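Local coordinates for putative Lipoprotein (Shewanella oneidensis, PDB 3U24) that is of unknown function but binds zinc and calcium ions and, as a putative lipoprotein, is probably attached to a membrane, at residues 34-39 and 430-435; 42-45 and 50-53. All coordinates share one frame; numbering follows the deposited sequence.

In the fold
Contact 1 uses helix 25-39 and contact 2 the next helix in the chain, 41-47; the centres of the two contacts are about 12 Å apart, and W37 of contact 1 packs on W43 and A44 of contact 2. Contact 1 is long-range, bringing helix 25-39 against helix 427-432 across nearly 400 residues; it is partly buried, with L36 and W37 buried, and its touching side chains are all apolar. Contact 2 is local, folding the loop 50-53 back on helix 41-47; also partly buried, it lies farther out and includes the exposed H50. There the apolar packing is joined by a water bridge, a histidine-carboxylate bond and a zinc ion. Contact 1 also has a zinc ion, on D35, away from its apolar interface.

Contact 1 of 2, residues 34-39 and 430-435; sequences DDLWQL and SLFGNG. With ZN (zinc ion), chain H; EDO (1,2-ethanediol), chain X.
With CG of L36 anti to the backbone N (chi1 -173°) and CG of F432 anti to its carbonyl carbon (chi1 -52°), the two side chains reach for each other from opposite directions, and L36 CD2 comes within 3.5 Å of F432 CZ. W37 and L431 form a second such pair beside it: L431 CD1 meets the six-membered part of the indole obliquely, 3.6 Å from W37 CZ2. The phenyl ring of F432 is backed by its own neighbour, since L431 CB sits 3.6 Å above the ring plane, over its centre. These are contacts of single methyl groups with ring atoms, which bury a modest 133 Å² and keep the backbones well apart, the CA atoms of L36 and L431 being 11.5 Å from each other. The indole N-H of the buried W37 hydrogen-bonds through NE1 to Y369 OH. On helix 25-39, D35 OD1 binds a zinc ion at 2.3 Å together with two waters, while Q74 hydrogen-bonds to D35 OD2. Helix 61-79 packs on L36 through F70, and helix 41-47 lies against both W37 and L431 through S47, so that the contact joins helix 427-432 to the N-terminal helices.

Contact 2 of 2, residues 42-45 and 50-53; sequences TWAL and HVND. With ZN (zinc ion), chain B.
L45 CD1 rests against both H50 and D53, brought there by a side chain whose CG lies anti to the backbone N (chi1 172°). The methyl approaches the imidazole obliquely, 3.3 Å from H50 CE1, whereas the leucine and aspartate side chains cross at about a right angle, with L45 CD1 3.5 Å from D53 OD1. Beside this group A44 CB fits against the two methyls of V51, 3.9 Å from V51 CG1. Next to the CE1 atom that L45 touches, H50 NE2 binds zinc at 2.2 Å, and E133 and three waters complete the metal's modelled ligands. In the second shell H50 ND1 donates to the syn lone pair of D53 OD2, a short bond of 2.5 Å, nearly straight (166°), with the acceptor close to the ring plane. This bond and the zinc bond together probably fix the turn of the ring. Replacing D53 by an alanine would remove the acceptor of H50 ND1 and the carboxylate beside L45 CD1, and is likely to leave the imidazole held at the zinc end alone and freer to turn about that bond. Farther along, a water donates to both T42 OG1 and N52 O, and R148 hydrogen-bonds to D53 O as well as T42 OG1. Helix 124-131 covers L45 and D53 through I130, while W37 of helix 25-39 packs on A44 and V51, placing the loop 50-53 among three helices.

Contact 1 of 2, residues 34-39 and 430-435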
# COMPACT_ATOMS: atom_id res chain seq x y z
N ASP A 34 -5.29 22.62 6.83
CA ASP A 34 -5.36 23.12 8.19
C ASP A 34 -6.62 22.67 8.95
O ASP A 34 -6.52 22.24 10.10
CB ASP A 34 -5.22 24.61 8.23
CG ASP A 34 -3.79 25.07 7.92
OD1 ASP A 34 -2.86 24.22 7.98
OD2 ASP A 34 -3.62 26.27 7.63
N ASP A 35 -7.78 22.71 8.30
CA ASP A 35 -8.99 22.30 8.93
C ASP A 35 -9.02 20.81 9.15
O ASP A 35 -9.56 20.37 10.14
CB ASP A 35 -10.21 22.69 8.10
CG ASP A 35 -10.42 24.19 8.08
OD1 ASP A 35 -9.83 24.84 8.96
OD2 ASP A 35 -11.14 24.72 7.19
N LEU A 36 -8.44 20.03 8.24
CA LEU A 36 -8.42 18.59 8.40
C LEU A 36 -7.62 18.26 9.63
O LEU A 36 -8.03 17.43 10.40
CB LEU A 36 -7.85 17.88 7.17
CG LEU A 36 -7.94 16.36 7.17
CD1 LEU A 36 -9.38 15.88 7.26
CD2 LEU A 36 -7.19 15.79 5.96
N TRP A 37 -6.50 18.94 9.85
CA TRP A 37 -5.67 18.67 11.00
C TRP A 37 -6.26 19.11 12.33
O TRP A 37 -5.98 18.48 13.37
CB TRP A 37 -4.31 19.28 10.83
CG TRP A 37 -3.46 18.77 9.70
CD1 TRP A 37 -2.37 19.42 9.16
CD2 TRP A 37 -3.57 17.52 8.94
NE1 TRP A 37 -1.81 18.67 8.18
CE2 TRP A 37 -2.48 17.53 8.00
CE3 TRP A 37 -4.43 16.42 8.97
CZ2 TRP A 37 -2.28 16.50 7.09
CZ3 TRP A 37 -4.21 15.37 8.05
CH2 TRP A 37 -3.16 15.42 7.14
N GLN A 38 -7.07 20.14 12.31
CA GLN A 38 -7.83 20.59 13.48
C GLN A 38 -8.90 19.58 13.85
O GLN A 38 -9.16 19.38 15.02
CB GLN A 38 -8.45 21.96 13.19
CG GLN A 38 -9.47 22.48 14.20
CD GLN A 38 -9.87 23.95 13.90
OE1 GLN A 38 -10.87 24.22 13.20
NE2 GLN A 38 -9.06 24.91 14.40
N LEU A 39 -9.54 18.94 12.86
CA LEU A 39 -10.50 17.88 13.09
C LEU A 39 -9.84 16.61 13.58
O LEU A 39 -10.38 15.92 14.43
CB LEU A 39 -11.27 17.54 11.81
CG LEU A 39 -12.13 16.28 11.81
CD1 LEU A 39 -13.40 16.53 12.61
CD2 LEU A 39 -12.42 15.83 10.39
N SER A 430 0.70 14.76 -2.18
CA SER A 430 1.63 14.05 -1.31
C SER A 430 0.87 13.30 -0.22
O SER A 430 1.16 12.18 0.04
CB SER A 430 2.67 15.00 -0.71
OG SER A 430 3.51 15.50 -1.72
N LEU A 431 -0.17 13.91 0.34
CA LEU A 431 -0.97 13.27 1.38
C LEU A 431 -1.98 12.27 0.87
O LEU A 431 -2.22 11.25 1.50
CB LEU A 431 -1.70 14.34 2.19
CG LEU A 431 -0.84 15.36 2.93
CD1 LEU A 431 -1.70 16.50 3.51
CD2 LEU A 431 -0.02 14.70 4.02
N PHE A 432 -2.62 12.54 -0.26
CA PHE A 432 -3.79 11.76 -0.65
C PHE A 432 -3.72 11.24 -2.04
O PHE A 432 -4.75 11.06 -2.66
CB PHE A 432 -5.07 12.58 -0.53
CG PHE A 432 -5.22 13.23 0.78
CD1 PHE A 432 -5.30 12.47 1.91
CD2 PHE A 432 -5.25 14.58 0.88
CE1 PHE A 432 -5.41 13.07 3.14
CE2 PHE A 432 -5.37 15.20 2.11
CZ PHE A 432 -5.42 14.44 3.25
N GLY A 433 -2.52 10.93 -2.49
CA GLY A 433 -2.30 10.48 -3.86
C GLY A 433 -2.76 9.06 -4.09
O GLY A 433 -3.07 8.37 -3.16
N ASN A 434 -2.79 8.64 -5.34
CA ASN A 434 -3.46 7.39 -5.72
C ASN A 434 -2.49 6.25 -5.77
O ASN A 434 -1.59 6.25 -6.58
CB ASN A 434 -4.13 7.61 -7.09
CG ASN A 434 -4.94 6.45 -7.55
OD1 ASN A 434 -4.49 5.67 -8.39
ND2 ASN A 434 -6.15 6.33 -7.03
N GLY A 435 -2.68 5.28 -4.90
CA GLY A 435 -1.83 4.10 -4.82
C GLY A 435 -1.90 3.25 -6.09
O GLY A 435 -0.89 2.67 -6.51
ZN ZN H . -10.03 27.08 9.42
C1 EDO X . -7.23 19.97 18.45
O1 EDO X . -8.64 19.88 18.24
C2 EDO X . -6.59 20.45 17.16
O2 EDO X . -5.76 21.58 17.48
O HOH W 1 -11.48 27.90 7.49
O HOH W 2 -8.56 27.21 7.61

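Contact 2 of 2, residues 42-45 and 50-53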
# COMPACT_ATOMS: atom_id res chain seq x y z
N THR A 42 -4.47 13.39 15.07
CA THR A 42 -3.75 12.12 14.90
C THR A 42 -3.40 11.86 13.42
O THR A 42 -2.27 11.46 13.08
CB THR A 42 -4.54 10.97 15.51
OG1 THR A 42 -4.69 11.25 16.90
CG2 THR A 42 -3.83 9.59 15.31
N TRP A 43 -4.34 12.13 12.53
CA TRP A 43 -4.06 12.07 11.11
C TRP A 43 -2.90 12.99 10.76
O TRP A 43 -1.99 12.64 9.99
CB TRP A 43 -5.30 12.47 10.37
CG TRP A 43 -5.39 12.01 8.93
CD1 TRP A 43 -4.36 11.62 8.06
CD2 TRP A 43 -6.62 11.96 8.13
NE1 TRP A 43 -4.87 11.30 6.80
CE2 TRP A 43 -6.23 11.50 6.79
CE3 TRP A 43 -7.95 12.25 8.39
CZ2 TRP A 43 -7.17 11.33 5.79
CZ3 TRP A 43 -8.89 12.06 7.37
CH2 TRP A 43 -8.50 11.61 6.10
N ALA A 44 -2.89 14.17 11.36
CA ALA A 44 -1.80 15.11 11.14
C ALA A 44 -0.46 14.47 11.60
O ALA A 44 0.55 14.50 10.89
CB ALA A 44 -2.06 16.40 11.89
N LEU A 45 -0.49 13.92 12.81
CA LEU A 45 0.66 13.25 13.40
C LEU A 45 1.19 12.16 12.47
O LEU A 45 2.35 12.16 12.18
CB LEU A 45 0.24 12.62 14.76
CG LEU A 45 1.21 11.69 15.50
CD1 LEU A 45 2.54 12.40 15.76
CD2 LEU A 45 0.53 11.18 16.79
N HIS A 50 2.87 17.79 13.69
CA HIS A 50 2.56 17.66 15.11
C HIS A 50 1.73 18.82 15.55
O HIS A 50 2.23 19.69 16.21
CB HIS A 50 3.87 17.57 15.93
CG HIS A 50 4.67 16.34 15.62
ND1 HIS A 50 4.57 15.21 16.34
CD2 HIS A 50 5.51 16.05 14.54
CE1 HIS A 50 5.32 14.25 15.77
NE2 HIS A 50 5.89 14.75 14.68
N VAL A 51 0.46 18.84 15.19
CA VAL A 51 -0.40 19.98 15.51
C VAL A 51 -0.89 19.89 16.96
O VAL A 51 -0.99 20.93 17.62
CB VAL A 51 -1.62 20.06 14.58
CG1 VAL A 51 -1.19 19.95 13.15
CG2 VAL A 51 -2.54 18.92 14.87
N ASN A 52 -1.20 18.69 17.46
CA ASN A 52 -1.64 18.56 18.85
C ASN A 52 -1.53 17.11 19.29
O ASN A 52 -2.51 16.38 19.39
CB ASN A 52 -3.08 19.11 18.98
CG ASN A 52 -3.52 19.33 20.42
OD1 ASN A 52 -4.61 19.82 20.64
ND2 ASN A 52 -2.73 18.90 21.39
N ASP A 53 -0.30 16.68 19.56
CA ASP A 53 -0.03 15.31 19.89
C ASP A 53 -0.65 14.92 21.24
O ASP A 53 -0.90 13.75 21.51
CB ASP A 53 1.46 15.06 19.94
CG ASP A 53 2.14 15.18 18.58
OD1 ASP A 53 1.46 15.27 17.53
OD2 ASP A 53 3.41 15.18 18.58
ZN ZN B . 7.37 13.76 13.44
O HOH W 3 -3.31 13.86 18.14
O HOH W 4 6.12 12.31 13.12
O HOH W 5 8.44 15.55 12.12
O HOH W 6 8.58 15.48 14.30